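Local coordinates for protein threonine synthase (Brucella melitensis bv. 1, PDB 4F4F) that probably converts O-phospho-L-homoserine and water into L-threonine and phosphate, the last step of threonine biosynthesis, with pyridoxal 5'-phosphate as cofactor, at residues R49-K54 with A242-G247; K54-V59 with E83-F88; V119-L124 with G150-E155. All blocks are in the same frame, centred on the assembly; numbering follows the deposited sequence.

From the N terminus, the chain first enters interaction 1 with the turn 49-54, whose partner, the end of helix 236-245, comes 188 residues later. Interactions 2 and 3 both lie within this long loop. Interaction 2 closes a much shorter loop: residues 54-59, sharing K54 with interaction 1, meet the end of helix 74-86. Interaction 3 follows it along the chain without overlap, helix 117-134 packing on helix 148-157. Interaction 1 thus ties the N-terminal region to the cofactor-binding part, interaction 2 holds two N-terminal helices together, and interaction 3 lies within the cofactor-binding part. V59 touches L244, linking interactions 1 and 2; Y85 OH and V119 O link interactions 2 and 3.

Interaction 1 of 3, residues R49-K54 with A242-G247; sequences RALRGK and AALSLG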
ATOM      1  N   ARG A  49     -19.953 -13.589  11.317  1.00 14.91           N
ATOM      2  CA  ARG A  49     -20.654 -14.758  10.748  1.00 15.64           C
ATOM      3  C   ARG A  49     -21.640 -14.343   9.653  1.00 15.10           C
ATOM      4  O   ARG A  49     -21.758 -15.024   8.631  1.00 14.70           O
ATOM      5  CB  ARG A  49     -21.325 -15.597  11.812  1.00 17.54           C
ATOM      6  CG  ARG A  49     -20.338 -16.372  12.685  1.00 18.78           C
ATOM      7  CD  ARG A  49     -20.980 -17.437  13.558  1.00 20.86           C
ATOM      8  NE  ARG A  49     -20.052 -17.784  14.626  1.00 21.70           N
ATOM      9  CZ  ARG A  49     -20.002 -17.165  15.812  1.00 23.80           C
ATOM     10  NH1 ARG A  49     -20.885 -16.212  16.138  1.00 24.71           N
ATOM     11  NH2 ARG A  49     -19.086 -17.525  16.721  1.00 24.33           N
ATOM     12  N   ALA A  50     -22.269 -13.190   9.831  1.00 15.10           N
ATOM     13  CA  ALA A  50     -23.242 -12.681   8.858  1.00 15.48           C
ATOM     14  C   ALA A  50     -22.621 -12.325   7.506  1.00 14.84           C
ATOM     15  O   ALA A  50     -23.324 -12.233   6.524  1.00 14.80           O
ATOM     16  CB  ALA A  50     -24.041 -11.495   9.430  1.00 16.02           C
ATOM     17  N   LEU A  51     -21.306 -12.165   7.450  1.00 14.42           N
ATOM     18  CA  LEU A  51     -20.587 -11.883   6.191  1.00 14.18           C
ATOM     19  C   LEU A  51     -20.337 -13.126   5.338  1.00 14.58           C
ATOM     20  O   LEU A  51     -19.924 -13.012   4.168  1.00 14.22           O
ATOM     21  CB  LEU A  51     -19.246 -11.208   6.505  1.00 13.39           C
ATOM     22  CG  LEU A  51     -19.410  -9.861   7.205  1.00 13.57           C
ATOM     23  CD1 LEU A  51     -18.055  -9.266   7.512  1.00 13.17           C
ATOM     24  CD2 LEU A  51     -20.320  -8.915   6.434  1.00 13.63           C
ATOM     25  N   ARG A  52     -20.591 -14.316   5.908  1.00 15.52           N
ATOM     26  CA  ARG A  52     -20.283 -15.576   5.200  1.00 15.82           C
ATOM     27  C   ARG A  52     -21.097 -15.677   3.923  1.00 16.80           C
ATOM     28  O   ARG A  52     -22.284 -15.403   3.906  1.00 17.89           O
ATOM     29  CB  ARG A  52     -20.511 -16.800   6.084  1.00 16.06           C
ATOM     30  CG  ARG A  52     -19.431 -16.973   7.151  1.00 15.58           C
ATOM     31  CD  ARG A  52     -19.851 -18.027   8.160  1.00 16.12           C
ATOM     32  NE  ARG A  52     -18.746 -18.349   9.046  1.00 15.94           N
ATOM     33  CZ  ARG A  52     -18.847 -19.057  10.155  1.00 16.49           C
ATOM     34  NH1 ARG A  52     -20.017 -19.541  10.562  1.00 16.92           N
ATOM     35  NH2 ARG A  52     -17.768 -19.303  10.851  1.00 16.50           N
ATOM     36  N   GLY A  53     -20.424 -16.076   2.861  1.00 17.61           N
ATOM     37  CA  GLY A  53     -21.055 -16.266   1.568  1.00 18.13           C
ATOM     38  C   GLY A  53     -21.014 -15.000   0.722  1.00 18.18           C
ATOM     39  O   GLY A  53     -21.353 -15.051  -0.444  1.00 20.05           O
ATOM     40  N   LYS A  54     -20.647 -13.856   1.290  1.00 16.68           N
ATOM     41  CA  LYS A  54     -20.807 -12.598   0.565  1.00 16.08           C
ATOM     42  C   LYS A  54     -19.625 -12.408  -0.395  1.00 14.98           C
ATOM     43  O   LYS A  54     -18.487 -12.807  -0.104  1.00 13.94           O
ATOM     44  CB  LYS A  54     -20.877 -11.424   1.550  1.00 16.04           C
ATOM     45  N   ALA A 242     -10.207 -13.152   3.426  1.00 10.11           N
ATOM     46  CA  ALA A 242      -9.352 -14.322   3.652  1.00 10.20           C
ATOM     47  C   ALA A 242      -9.739 -15.071   4.928  1.00 10.28           C
ATOM     48  O   ALA A 242      -9.886 -16.290   4.907  1.00 10.32           O
ATOM     49  CB  ALA A 242      -7.886 -13.901   3.712  1.00 10.18           C
ATOM     50  N   ALA A 243      -9.937 -14.348   6.030  1.00 10.12           N
ATOM     51  CA  ALA A 243     -10.242 -14.979   7.310  1.00 10.29           C
ATOM     52  C   ALA A 243     -11.618 -15.653   7.243  1.00 10.56           C
ATOM     53  O   ALA A 243     -11.816 -16.745   7.807  1.00 10.71           O
ATOM     54  CB  ALA A 243     -10.185 -13.977   8.470  1.00 10.17           C
ATOM     55  N   LEU A 244     -12.563 -15.057   6.519  1.00 10.59           N
ATOM     56  CA  LEU A 244     -13.876 -15.683   6.347  1.00 11.16           C
ATOM     57  C   LEU A 244     -13.777 -16.990   5.563  1.00 11.38           C
ATOM     58  O   LEU A 244     -14.462 -17.970   5.874  1.00 11.84           O
ATOM     59  CB  LEU A 244     -14.844 -14.748   5.613  1.00 11.35           C
ATOM     60  CG  LEU A 244     -15.401 -13.579   6.395  1.00 11.49           C
ATOM     61  CD1 LEU A 244     -16.024 -12.531   5.414  1.00 11.54           C
ATOM     62  CD2 LEU A 244     -16.410 -14.116   7.443  1.00 11.98           C
ATOM     63  N   SER A 245     -12.887 -17.056   4.577  1.00 11.47           N
ATOM     64  CA  SER A 245     -12.724 -18.295   3.824  1.00 11.67           C
ATOM     65  C   SER A 245     -12.257 -19.406   4.773  1.00 11.89           C
ATOM     66  O   SER A 245     -12.653 -20.546   4.617  1.00 11.87           O
ATOM     67  CB  SER A 245     -11.720 -18.144   2.661  1.00 11.70           C
ATOM     68  OG  SER A 245     -12.194 -17.254   1.653  1.00 11.92           O
ATOM     69  N   LEU A 246     -11.426 -19.053   5.756  1.00 11.77           N
ATOM     70  CA  LEU A 246     -10.866 -20.013   6.688  1.00 12.16           C
ATOM     71  C   LEU A 246     -11.633 -20.255   7.974  1.00 12.50           C
ATOM     72  O   LEU A 246     -11.200 -21.038   8.841  1.00 12.74           O
ATOM     73  CB  LEU A 246      -9.390 -19.664   6.983  1.00 12.02           C
ATOM     74  CG  LEU A 246      -8.583 -19.442   5.703  1.00 11.92           C
ATOM     75  CD1 LEU A 246      -7.204 -18.898   6.078  1.00 12.00           C
ATOM     76  CD2 LEU A 246      -8.518 -20.719   4.884  1.00 12.14           C
ATOM     77  N   GLY A 247     -12.802 -19.645   8.091  1.00 12.69           N
ATOM     78  CA  GLY A 247     -13.711 -19.971   9.149  1.00 13.19           C
ATOM     79  C   GLY A 247     -13.930 -18.909  10.194  1.00 13.45           C
ATOM     80  O   GLY A 247     -14.613 -19.166  11.211  1.00 13.76           O
TER
HETATM   81  O   HOH W   1     -16.193 -18.120   8.079  1.00 10.61           O
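L244 reaches across from helix 236-245 and sets its two methyl groups against the turn 49-54. L244 CD1 lies 3.6 Å from L51 CB, so the leucine fork meets the root of the L51 side chain and not its branched end; the L51 side chain also touches A62 of helix 56-64. The other branch, L244 CD2, rests more loosely, 4.2 Å from R52 CG, and the two side chains cross at a slant. R52 has its CG opposite the carbonyl carbon (chi1 -74°) and is then stretched out through NE, a shape that carries the guanidinium past L244 to the end of the helix. There R52 NH2 donates to G247 O over 3.2 Å; the bond is bent, with an N-H...O angle of 136°, and although the oxygen lies in the guanidinium plane, the nitrogen stands above the carbonyl plane. G247 closes the helix in a Schellman motif, its positive phi going with the bond from its N to L244 O. Facing it are two overlapping turns, a type I turn from R49 to R52 and a type II turn from L51 to K54. The contact joins the N-terminal region to the cofactor-binding part at the protein surface, away from the cofactor. Water 1 bridges the same arginine to the last helical turn: it accepts from R52 NE at 2.7 Å and donates to L244 O at 2.8 Å. The main charged partner of R52 is D250, which also forms a salt bridge with R49. R49 CG covers one face of the R52 guanidinium, 3.8 Å above its plane and toward the rim.

Interaction 2 of 3, residues K54-V59 with E83-F88; sequences KSYVEV and EAYGTF
Y56 and V57, in the first turn of helix 56-64, both lean on Y85 near the end of helix 74-86. Just ahead of them S55 is the N-cap, and with E58 it forms a capping box: E58 N donates to S55 OG at 3.0 Å, while S55 N donates to E58 OE1 at 2.8 Å, on the lone pair turned away from the other carboxylate oxygen. The two reciprocal bonds satisfy backbone N-H groups at the helix start and probably steady the first turn, from which Y56 projects. Y56 has its CG opposite the backbone N (chi1 -173°), which directs the ring toward Y85. The rings make a T-shaped, edge-to-face pair, with centroids 5.1 Å apart and planes inclined at 64°. Y56 CE1 is the atom at the leading edge; it sits over the centre of the Y85 ring, 3.8 Å above its plane, and A84 CB covers the opposite face toward the rim. This buried contact packs two helices of the threonine synthase N-terminal region against each other, with V237, Y238 and T241 of helix 236-245 also lying against Y56. The hydroxyls of the two tyrosines share water 2, 2.7 Å from Y56 OH; the water donates to Y85 OH. The latter is also hydrogen-bonded to V119 O of helix 117-134, so the face-giving ring is held at its far end by the helix that begins at K117, the predicted cofactor-bearing lysine, not attached to the cofactor in this structure. One residue further along, V57 adds a contact at the root of Y85: V57 CG2 lies 4.2 Å from Y85 CB, while V81 and R82 of helix 74-86 also touch V57.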
ATOM      1  N   LYS A  54     -20.647 -13.856   1.290  1.00 16.68           N
ATOM      2  CA  LYS A  54     -20.807 -12.598   0.565  1.00 16.08           C
ATOM      3  C   LYS A  54     -19.625 -12.408  -0.395  1.00 14.98           C
ATOM      4  O   LYS A  54     -18.487 -12.807  -0.104  1.00 13.94           O
ATOM      5  CB  LYS A  54     -20.877 -11.424   1.550  1.00 16.04           C
ATOM      6  N   SER A  55     -19.890 -11.683  -1.466  1.00 14.68           N
ATOM      7  CA  SER A  55     -18.868 -11.340  -2.452  1.00 14.17           C
ATOM      8  C   SER A  55     -17.830 -10.423  -1.822  1.00 13.45           C
ATOM      9  O   SER A  55     -18.083  -9.810  -0.773  1.00 13.28           O
ATOM     10  CB  SER A  55     -19.524 -10.641  -3.641  1.00 14.75           C
ATOM     11  OG  SER A  55     -19.868  -9.326  -3.298  1.00 14.89           O
ATOM     12  N   TYR A  56     -16.664 -10.316  -2.467  1.00 12.87           N
ATOM     13  CA  TYR A  56     -15.625  -9.368  -2.040  1.00 12.14           C
ATOM     14  C   TYR A  56     -16.207  -7.968  -1.920  1.00 12.22           C
ATOM     15  O   TYR A  56     -15.976  -7.283  -0.930  1.00 11.97           O
ATOM     16  CB  TYR A  56     -14.414  -9.344  -3.017  1.00 11.94           C
ATOM     17  CG  TYR A  56     -13.270  -8.513  -2.506  1.00 11.19           C
ATOM     18  CD1 TYR A  56     -13.235  -7.142  -2.711  1.00 11.26           C
ATOM     19  CD2 TYR A  56     -12.250  -9.082  -1.763  1.00 10.98           C
ATOM     20  CE1 TYR A  56     -12.213  -6.354  -2.231  1.00 10.86           C
ATOM     21  CE2 TYR A  56     -11.201  -8.314  -1.286  1.00 10.70           C
ATOM     22  CZ  TYR A  56     -11.179  -6.950  -1.500  1.00 10.71           C
ATOM     23  OH  TYR A  56     -10.150  -6.183  -0.994  1.00 10.37           O
ATOM     24  N   VAL A  57     -16.960  -7.543  -2.943  1.00 12.54           N
ATOM     25  CA  VAL A  57     -17.573  -6.226  -2.932  1.00 12.82           C
ATOM     26  C   VAL A  57     -18.525  -6.068  -1.747  1.00 13.04           C
ATOM     27  O   VAL A  57     -18.493  -5.079  -1.081  1.00 12.92           O
ATOM     28  CB  VAL A  57     -18.285  -5.946  -4.272  1.00 13.40           C
ATOM     29  CG1 VAL A  57     -19.209  -4.728  -4.194  1.00 13.71           C
ATOM     30  CG2 VAL A  57     -17.241  -5.787  -5.361  1.00 13.34           C
ATOM     31  N   GLU A  58     -19.354  -7.056  -1.475  1.00 13.16           N
ATOM     32  CA  GLU A  58     -20.280  -6.962  -0.358  1.00 13.44           C
ATOM     33  C   GLU A  58     -19.576  -6.889   0.991  1.00 12.57           C
ATOM     34  O   GLU A  58     -20.011  -6.168   1.881  1.00 12.12           O
ATOM     35  CB  GLU A  58     -21.238  -8.146  -0.370  1.00 14.68           C
ATOM     36  CG  GLU A  58     -22.255  -8.103  -1.498  1.00 16.20           C
ATOM     37  CD  GLU A  58     -23.005  -9.422  -1.616  1.00 17.52           C
ATOM     38  OE1 GLU A  58     -22.409 -10.510  -1.445  1.00 17.87           O
ATOM     39  OE2 GLU A  58     -24.189  -9.392  -1.897  1.00 19.04           O
ATOM     40  N   VAL A  59     -18.472  -7.622   1.148  1.00 11.74           N
ATOM     41  CA  VAL A  59     -17.724  -7.566   2.379  1.00 11.45           C
ATOM     42  C   VAL A  59     -17.071  -6.190   2.519  1.00 11.07           C
ATOM     43  O   VAL A  59     -17.060  -5.609   3.594  1.00 11.05           O
ATOM     44  CB  VAL A  59     -16.667  -8.686   2.465  1.00 11.11           C
ATOM     45  CG1 VAL A  59     -15.744  -8.504   3.672  1.00 10.69           C
ATOM     46  CG2 VAL A  59     -17.356 -10.056   2.539  1.00 11.29           C
ATOM     47  N   GLU A  83     -17.099  -0.870  -9.101  1.00 18.04           N
ATOM     48  CA  GLU A  83     -16.253  -0.495 -10.250  1.00 18.76           C
ATOM     49  C   GLU A  83     -14.754  -0.703  -9.952  1.00 16.85           C
ATOM     50  O   GLU A  83     -14.029  -1.234 -10.789  1.00 16.87           O
ATOM     51  CB  GLU A  83     -16.558   0.939 -10.710  1.00 21.28           C
ATOM     52  CG  GLU A  83     -17.956   1.006 -11.323  1.00 24.17           C
ATOM     53  CD  GLU A  83     -18.386   2.384 -11.800  1.00 27.53           C
ATOM     54  OE1 GLU A  83     -17.667   3.369 -11.513  1.00 30.47           O
ATOM     55  OE2 GLU A  83     -19.474   2.448 -12.442  1.00 29.21           O
ATOM     56  N   ALA A  84     -14.321  -0.319  -8.757  1.00 15.31           N
ATOM     57  CA  ALA A  84     -12.961  -0.537  -8.333  1.00 14.49           C
ATOM     58  C   ALA A  84     -12.524  -2.007  -8.482  1.00 13.95           C
ATOM     59  O   ALA A  84     -11.468  -2.314  -9.068  1.00 13.89           O
ATOM     60  CB  ALA A  84     -12.757  -0.064  -6.879  1.00 13.69           C
ATOM     61  N   TYR A  85     -13.334  -2.916  -7.970  1.00 13.55           N
ATOM     62  CA  TYR A  85     -12.920  -4.326  -7.937  1.00 13.11           C
ATOM     63  C   TYR A  85     -13.307  -5.096  -9.204  1.00 13.46           C
ATOM     64  O   TYR A  85     -12.810  -6.191  -9.460  1.00 13.26           O
ATOM     65  CB  TYR A  85     -13.320  -4.956  -6.579  1.00 12.57           C
ATOM     66  CG  TYR A  85     -12.564  -4.175  -5.524  1.00 12.22           C
ATOM     67  CD1 TYR A  85     -11.160  -4.173  -5.507  1.00 11.95           C
ATOM     68  CD2 TYR A  85     -13.230  -3.368  -4.613  1.00 12.19           C
ATOM     69  CE1 TYR A  85     -10.454  -3.400  -4.628  1.00 11.67           C
ATOM     70  CE2 TYR A  85     -12.521  -2.594  -3.705  1.00 11.73           C
ATOM     71  CZ  TYR A  85     -11.146  -2.622  -3.703  1.00 11.59           C
ATOM     72  OH  TYR A  85     -10.450  -1.827  -2.823  1.00 11.08           O
ATOM     73  N   GLY A  86     -14.148  -4.495 -10.023  1.00 14.06           N
ATOM     74  CA  GLY A  86     -14.393  -4.970 -11.381  1.00 14.61           C
ATOM     75  C   GLY A  86     -13.129  -4.883 -12.241  1.00 14.77           C
ATOM     76  O   GLY A  86     -13.029  -5.574 -13.255  1.00 15.20           O
ATOM     77  N   THR A  87     -12.147  -4.071 -11.836  1.00 14.14           N
ATOM     78  CA  THR A  87     -10.860  -4.038 -12.522  1.00 14.51           C
ATOM     79  C   THR A  87      -9.938  -5.206 -12.202  1.00 14.54           C
ATOM     80  O   THR A  87      -8.866  -5.330 -12.785  1.00 14.95           O
ATOM     81  CB  THR A  87     -10.056  -2.744 -12.237  1.00 14.27           C
ATOM     82  OG1 THR A  87      -9.533  -2.741 -10.916  1.00 13.33           O
ATOM     83  CG2 THR A  87     -10.881  -1.454 -12.505  1.00 14.52           C
ATOM     84  N   PHE A  88     -10.327  -6.037 -11.248  1.00 14.20           N
ATOM     85  CA  PHE A  88      -9.516  -7.192 -10.856  1.00 14.02           C
ATOM     86  C   PHE A  88     -10.015  -8.396 -11.649  1.00 15.15           C
ATOM     87  O   PHE A  88     -11.205  -8.724 -11.619  1.00 15.41           O
ATOM     88  CB  PHE A  88      -9.674  -7.425  -9.345  1.00 13.05           C
ATOM     89  CG  PHE A  88      -8.752  -6.601  -8.508  1.00 12.32           C
ATOM     90  CD1 PHE A  88      -8.847  -5.230  -8.498  1.00 12.28           C
ATOM     91  CD2 PHE A  88      -7.762  -7.219  -7.749  1.00 11.87           C
ATOM     92  CE1 PHE A  88      -7.952  -4.460  -7.770  1.00 11.94           C
ATOM     93  CE2 PHE A  88      -6.884  -6.466  -7.004  1.00 11.58           C
ATOM     94  CZ  PHE A  88      -6.991  -5.088  -7.016  1.00 11.66           C
TER
HETATM   95  O   HOH W   2     -10.704  -3.532  -0.615  1.00 10.36           O

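Interaction 3 of 3, residues V119-L124 with G150-E155; sequences VAMQLL and GGAAIE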
ATOM      1  N   VAL A 119      -5.229  -2.563  -4.957  1.00 11.47           N
ATOM      2  CA  VAL A 119      -6.415  -2.781  -4.103  1.00 11.13           C
ATOM      3  C   VAL A 119      -6.837  -1.426  -3.557  1.00 11.18           C
ATOM      4  O   VAL A 119      -7.982  -1.031  -3.721  1.00 10.82           O
ATOM      5  CB  VAL A 119      -6.166  -3.756  -2.927  1.00 10.98           C
ATOM      6  CG1 VAL A 119      -7.378  -3.769  -1.972  1.00 10.58           C
ATOM      7  CG2 VAL A 119      -5.828  -5.176  -3.421  1.00 10.94           C
ATOM      8  N   ALA A 120      -5.916  -0.717  -2.921  1.00 11.01           N
ATOM      9  CA  ALA A 120      -6.274   0.571  -2.344  1.00 11.52           C
ATOM     10  C   ALA A 120      -6.422   1.647  -3.458  1.00 12.00           C
ATOM     11  O   ALA A 120      -7.320   2.456  -3.389  1.00 11.84           O
ATOM     12  CB  ALA A 120      -5.265   1.026  -1.283  1.00 11.26           C
ATOM     13  N   MET A 121      -5.528   1.667  -4.443  1.00 13.02           N
ATOM     14  CA  MET A 121      -5.551   2.767  -5.417  1.00 14.18           C
ATOM     15  C   MET A 121      -6.846   2.847  -6.206  1.00 13.34           C
ATOM     16  O   MET A 121      -7.373   3.929  -6.454  1.00 13.14           O
ATOM     17  CB  MET A 121      -4.413   2.662  -6.419  1.00 16.44           C
ATOM     18  CG  MET A 121      -3.119   2.997  -5.808  1.00 19.18           C
ATOM     19  SD  MET A 121      -2.824   4.762  -5.756  1.00 23.85           S
ATOM     20  CE  MET A 121      -1.064   4.402  -5.712  1.00 23.11           C
ATOM     21  N   GLN A 122      -7.356   1.696  -6.614  1.00 12.70           N
ATOM     22  CA  GLN A 122      -8.497   1.679  -7.519  1.00 12.69           C
ATOM     23  C   GLN A 122      -9.731   2.257  -6.807  1.00 12.54           C
ATOM     24  O   GLN A 122     -10.558   2.919  -7.425  1.00 13.14           O
ATOM     25  CB  GLN A 122      -8.748   0.243  -8.023  1.00 12.54           C
ATOM     26  CG  GLN A 122      -7.759  -0.247  -9.067  1.00 12.80           C
ATOM     27  CD  GLN A 122      -7.870   0.501 -10.379  1.00 13.41           C
ATOM     28  OE1 GLN A 122      -8.954   0.979 -10.757  1.00 13.41           O
ATOM     29  NE2 GLN A 122      -6.730   0.644 -11.074  1.00 13.89           N
ATOM     30  N   LEU A 123      -9.827   2.064  -5.506  1.00 12.08           N
ATOM     31  CA  LEU A 123     -10.944   2.638  -4.747  1.00 12.06           C
ATOM     32  C   LEU A 123     -10.653   4.086  -4.360  1.00 12.40           C
ATOM     33  O   LEU A 123     -11.532   4.964  -4.490  1.00 12.86           O
ATOM     34  CB  LEU A 123     -11.258   1.780  -3.511  1.00 11.58           C
ATOM     35  CG  LEU A 123     -12.458   2.223  -2.648  1.00 11.60           C
ATOM     36  CD1 LEU A 123     -13.703   2.347  -3.503  1.00 11.78           C
ATOM     37  CD2 LEU A 123     -12.657   1.306  -1.426  1.00 11.29           C
ATOM     38  N   LEU A 124      -9.435   4.335  -3.860  1.00 12.57           N
ATOM     39  CA  LEU A 124      -8.990   5.698  -3.504  1.00 13.23           C
ATOM     40  C   LEU A 124      -9.249   6.686  -4.644  1.00 13.18           C
ATOM     41  O   LEU A 124      -9.761   7.779  -4.418  1.00 13.43           O
ATOM     42  CB  LEU A 124      -7.482   5.741  -3.164  1.00 13.77           C
ATOM     43  CG  LEU A 124      -6.860   7.138  -2.964  1.00 14.96           C
ATOM     44  CD1 LEU A 124      -7.635   7.806  -1.819  1.00 15.77           C
ATOM     45  CD2 LEU A 124      -5.386   7.118  -2.602  1.00 15.89           C
ATOM     46  N   GLY A 150       3.957   4.225  -9.773  1.00 16.20           N
ATOM     47  CA  GLY A 150       3.422   5.080 -10.839  1.00 15.53           C
ATOM     48  C   GLY A 150       2.410   4.359 -11.705  1.00 14.91           C
ATOM     49  O   GLY A 150       1.376   4.923 -12.056  1.00 14.45           O
ATOM     50  N   GLY A 151       2.699   3.107 -12.033  1.00 15.07           N
ATOM     51  CA  GLY A 151       1.765   2.286 -12.759  1.00 15.42           C
ATOM     52  C   GLY A 151       0.425   2.097 -12.061  1.00 15.11           C
ATOM     53  O   GLY A 151      -0.659   2.312 -12.657  1.00 14.72           O
ATOM     54  N   ALA A 152       0.507   1.719 -10.798  1.00 14.62           N
ATOM     55  CA  ALA A 152      -0.682   1.539  -9.985  1.00 14.87           C
ATOM     56  C   ALA A 152      -1.476   2.812  -9.915  1.00 13.66           C
ATOM     57  O   ALA A 152      -2.677   2.791 -10.034  1.00 13.60           O
ATOM     58  CB  ALA A 152      -0.299   1.081  -8.587  1.00 15.15           C
ATOM     59  N   ALA A 153      -0.791   3.934  -9.755  1.00 13.27           N
ATOM     60  CA  ALA A 153      -1.467   5.236  -9.652  1.00 12.95           C
ATOM     61  C   ALA A 153      -2.150   5.613 -10.976  1.00 12.57           C
ATOM     62  O   ALA A 153      -3.309   6.061 -10.984  1.00 12.80           O
ATOM     63  CB  ALA A 153      -0.479   6.352  -9.232  1.00 12.06           C
ATOM     64  N   ILE A 154      -1.426   5.454 -12.078  1.00 12.47           N
ATOM     65  CA  ILE A 154      -1.945   5.804 -13.398  1.00 13.03           C
ATOM     66  C   ILE A 154      -3.126   4.939 -13.825  1.00 13.63           C
ATOM     67  O   ILE A 154      -4.113   5.435 -14.405  1.00 13.93           O
ATOM     68  CB  ILE A 154      -0.816   5.755 -14.419  1.00 13.17           C
ATOM     69  CG1 ILE A 154      -0.055   7.081 -14.381  1.00 12.99           C
ATOM     70  CG2 ILE A 154      -1.329   5.459 -15.830  1.00 13.85           C
ATOM     71  CD1 ILE A 154       1.284   7.007 -15.093  1.00 12.69           C
ATOM     72  N   GLU A 155      -3.070   3.650 -13.507  1.00 14.45           N
ATOM     73  CA  GLU A 155      -4.212   2.779 -13.777  1.00 15.65           C
ATOM     74  C   GLU A 155      -5.444   3.050 -12.916  1.00 15.41           C
ATOM     75  O   GLU A 155      -6.555   2.693 -13.310  1.00 15.89           O
ATOM     76  CB  GLU A 155      -3.827   1.293 -13.694  1.00 17.43           C
ATOM     77  CG  GLU A 155      -3.172   0.788 -14.961  1.00 19.21           C
ATOM     78  CD  GLU A 155      -4.130   0.751 -16.161  1.00 20.68           C
ATOM     79  OE1 GLU A 155      -5.294   0.348 -16.034  1.00 22.23           O
ATOM     80  OE2 GLU A 155      -3.711   1.116 -17.243  1.00 22.58           O
TER
HETATM   81  O   HOH W   3      -4.263   0.369  -9.669  1.00 11.58           O
HETATM   82  O   HOH W   4      -9.690   1.976 -13.265  1.00 19.95           O
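M121 and Q122, neighbours on helix 117-134, carry the contact with A152, A153 and E155 of helix 148-157. Two helices of the fold type II architecture of pyridoxal-phosphate enzymes pack side by side here; they run in roughly the same direction, and their short segments cross at -31° with axes 8.9 Å apart. M121 has the most surface buried here. Its chain bends at chi2 (-83°), bringing the thioether alongside the second helix, so that M121 CE settles 4.0 Å from A153 CA and touches the A153 methyl as well. Nearer the M121 backbone, M121 CG packs at 4.4 Å from A152 CB. The small alanines let the methionine lie close to the helix backbone. A152 also comes within about 4 Å, side chain to side chain, of K117, the lysine predicted to bear the cofactor.

Q122 makes the polar half of the contact. It too folds at chi2, swinging its amide across to the other helix, where Q122 NE2 donates to E155 O over 3.0 Å. The N-H points almost straight at the oxygen (162°), which lies near the amide plane; the nitrogen, however, stands well above the carbonyl plane of E155. The same NE2 also donates to water 3, which in turn donates to A152 O, so both amide hydrogens appear to be engaged. At the other end of the amide, R126 bonds to Q122 OE1 and helps fix which way the group is flipped. Water 4 donates to Q122 OE1 at 2.8 Å and to E155 O at 3.2 Å.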